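PDB 4G75: phosphodiesterase from Pseudomonas aeruginosa, which is a colicin M-like bacteriocin that probably kills related bacteria by hydrolysing the lipid-linked precursor of peptidoglycan, with magnesium bound at its metal site. Local coordinates for residues Ile214-Val219 / Gly234-Tyr239. Numbering follows the deposited sequence. Where two conformers were deposited one is given.
Sequences ITLRIV and GEIRAY. With EDO (1,2-ethanediol), chain C.
Tyr239 and Arg217 have the most surface buried here, and they meet where the phenol crosses the root of the arginine. CB of Arg217 lies 3.8 Å from CE2 of Tyr239, and CD of Arg217 passes 3.4 Å from OH of Tyr239. The arginine chain leaves the sheet fully extended, CG anti to the backbone N (chi1 -172°), which carries the guanidinium past the phenol oxygen. The guanidinium and ring planes are nearly parallel, 11° apart. Neither polar end is satisfied by the other: Arg217 NH2 forms a salt bridge with Asp193 and Tyr239 OH is hydrogen-bonded to Asn195, both on the neighbouring strand 188-199. Thr215 meets the same side of the ring, its CG2 3.6 Å from CD2 of Tyr239.

The two segments belong to the antiparallel beta hairpin of strands 213-224 and 229-243, within the colicin M family region. Arg217 and Arg237 form a hydrogen-bonded pair, as do Val219 and Glu235.

Arg237 rises beside Arg217, pointing the same way, with the guanidinium planes 57° apart. The nearest nitrogens, Arg217 NH1 and Arg237 NH2, are 3.9 Å apart; an ethanediol, probably from the crystallisation liquor, links the two side chains, accepting a hydrogen bond from Arg217 NH1 on O1 and another from Arg237 NE on O2, each at the guanidinium edge. Its C1 sits over one face of Tyr239. Bent at chi3, Arg237 in the conformer given brings NH1 to Glu235 OE2 at 2.9 Å, a salt bridge along its own strand that uses the anti lone pair.

On the reverse face Leu216 crosses Ile236, CD1 of Leu216 lying 4.0 Å from CG2 of Ile236, and also touches Ala238, while Ile218 and Ile236 lie side by side. Ile214 touches Ala238 and packs on Asp241, a ligand of the magnesium ion.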
loop_
_atom_site.group_PDB
_atom_site.type_symbol
_atom_site.label_atom_id
_atom_site.label_comp_id
_atom_site.label_asym_id
_atom_site.label_seq_id
_atom_site.Cartn_x
_atom_site.Cartn_y
_atom_site.Cartn_z
ATOM N N ILE A 214 -7.726 -5.706 10.102
ATOM C CA ILE A 214 -6.860 -5.376 11.224
ATOM C C ILE A 214 -7.681 -5.498 12.494
ATOM O O ILE A 214 -8.883 -5.695 12.430
ATOM C CB ILE A 214 -6.298 -3.956 11.105
ATOM C CG1 ILE A 214 -7.435 -2.928 11.073
ATOM C CG2 ILE A 214 -5.443 -3.836 9.843
ATOM C CD1 ILE A 214 -6.958 -1.486 11.022
ATOM N N THR A 215 -7.028 -5.400 13.643
ATOM C CA THR A 215 -7.751 -5.405 14.906
ATOM C C THR A 215 -7.719 -3.999 15.474
ATOM O O THR A 215 -6.647 -3.424 15.664
ATOM C CB THR A 215 -7.122 -6.386 15.917
ATOM O OG1 THR A 215 -7.069 -7.703 15.347
ATOM C CG2 THR A 215 -7.937 -6.427 17.206
ATOM N N LEU A 216 -8.900 -3.439 15.723
ATOM C CA LEU A 216 -8.993 -2.131 16.351
ATOM C C LEU A 216 -9.130 -2.286 17.857
ATOM O O LEU A 216 -9.538 -3.343 18.354
ATOM C CB LEU A 216 -10.188 -1.339 15.806
ATOM C CG LEU A 216 -10.215 -1.035 14.305
ATOM C CD1 LEU A 216 -11.468 -0.233 13.969
ATOM C CD2 LEU A 216 -8.956 -0.281 13.889
ATOM N N ARG A 217 -8.773 -1.228 18.572
ATOM C CA ARG A 217 -9.012 -1.145 20.007
ATOM C C ARG A 217 -9.806 0.114 20.293
ATOM O O ARG A 217 -9.392 1.218 19.917
ATOM C CB ARG A 217 -7.686 -1.096 20.763
ATOM C CG ARG A 217 -7.844 -1.206 22.269
ATOM C CD ARG A 217 -6.495 -1.180 22.962
ATOM N NE ARG A 217 -6.631 -1.460 24.386
ATOM C CZ ARG A 217 -5.611 -1.669 25.209
ATOM N NH1 ARG A 217 -4.368 -1.630 24.749
ATOM N NH2 ARG A 217 -5.832 -1.919 26.494
ATOM N N ILE A 218 -10.949 -0.056 20.951
ATOM C CA ILE A 218 -11.815 1.060 21.308
ATOM C C ILE A 218 -11.676 1.302 22.797
ATOM O O ILE A 218 -12.012 0.435 23.608
ATOM C CB ILE A 218 -13.283 0.782 20.954
ATOM C CG1 ILE A 218 -13.481 0.824 19.436
ATOM C CG2 ILE A 218 -14.202 1.844 21.574
ATOM C CD1 ILE A 218 -12.895 -0.335 18.700
ATOM N N VAL A 219 -11.177 2.478 23.158
ATOM C CA VAL A 219 -10.911 2.785 24.559
ATOM C C VAL A 219 -11.395 4.183 24.924
ATOM O O VAL A 219 -11.167 5.142 24.193
ATOM C CB VAL A 219 -9.410 2.658 24.885
ATOM C CG1 VAL A 219 -8.597 3.617 24.031
ATOM C CG2 VAL A 219 -9.159 2.904 26.365
ATOM N N GLY A 234 -13.623 8.836 23.678
ATOM C CA GLY A 234 -12.424 8.030 23.716
ATOM C C GLY A 234 -11.748 8.045 22.373
ATOM O O GLY A 234 -11.770 9.053 21.670
ATOM N N GLU A 235 -11.147 6.923 22.012
ATOM C CA GLU A 235 -10.439 6.858 20.745
ATOM C C GLU A 235 -10.361 5.442 20.214
ATOM O O GLU A 235 -10.592 4.463 20.935
ATOM C CB GLU A 235 -9.039 7.458 20.880
ATOM C CG GLU A 235 -8.141 6.725 21.839
ATOM C CD GLU A 235 -6.863 7.486 22.135
ATOM O OE1 GLU A 235 -6.864 8.728 22.025
ATOM O OE2 GLU A 235 -5.859 6.839 22.481
ATOM N N ILE A 236 -10.049 5.354 18.933
ATOM C CA ILE A 236 -9.805 4.096 18.262
ATOM C C ILE A 236 -8.312 4.003 17.973
ATOM O O ILE A 236 -7.721 4.934 17.416
ATOM C CB ILE A 236 -10.579 4.042 16.921
ATOM C CG1 ILE A 236 -12.091 4.009 17.185
ATOM C CG2 ILE A 236 -10.152 2.841 16.093
ATOM C CD1 ILE A 236 -12.928 4.030 15.934
ATOM N N ARG A 237 -7.698 2.905 18.397
ATOM C CA ARG A 237 -6.324 2.599 18.030
ATOM C C ARG A 237 -6.292 1.283 17.263
ATOM O O ARG A 237 -7.324 0.652 17.063
ATOM C CB ARG A 237 -5.429 2.538 19.270
ATOM C CG ARG A 237 -5.501 3.799 20.121
ATOM C CD ARG A 237 -4.248 3.993 20.962
ATOM N NE ARG A 237 -4.134 3.000 22.024
ATOM C CZ ARG A 237 -4.689 3.131 23.224
ATOM N NH1 ARG A 237 -5.406 4.211 23.505
ATOM N NH2 ARG A 237 -4.535 2.180 24.135
ATOM N N ALA A 238 -5.106 0.877 16.825
ATOM C CA ALA A 238 -4.996 -0.350 16.053
ATOM C C ALA A 238 -3.742 -1.111 16.424
ATOM O O ALA A 238 -2.680 -0.513 16.622
ATOM C CB ALA A 238 -4.994 -0.044 14.559
ATOM N N TYR A 239 -3.868 -2.431 16.487
ATOM C CA TYR A 239 -2.720 -3.288 16.748
ATOM C C TYR A 239 -1.857 -3.490 15.504
ATOM O O TYR A 239 -2.338 -3.386 14.370
ATOM C CB TYR A 239 -3.177 -4.650 17.279
ATOM C CG TYR A 239 -3.889 -4.588 18.615
ATOM C CD1 TYR A 239 -3.183 -4.690 19.808
ATOM C CD2 TYR A 239 -5.265 -4.426 18.681
ATOM C CE1 TYR A 239 -3.828 -4.637 21.031
ATOM C CE2 TYR A 239 -5.925 -4.368 19.907
ATOM C CZ TYR A 239 -5.199 -4.473 21.076
ATOM O OH TYR A 239 -5.843 -4.426 22.302
HETATM C C1 EDO C . -3.543 -1.179 20.601
HETATM O O1 EDO C . -3.249 -1.284 21.998
HETATM C C2 EDO C . -2.484 -0.284 19.970
HETATM O O2 EDO C . -2.482 0.964 20.672
HETATM O O HOH W 1 -4.134 -5.500 13.548
#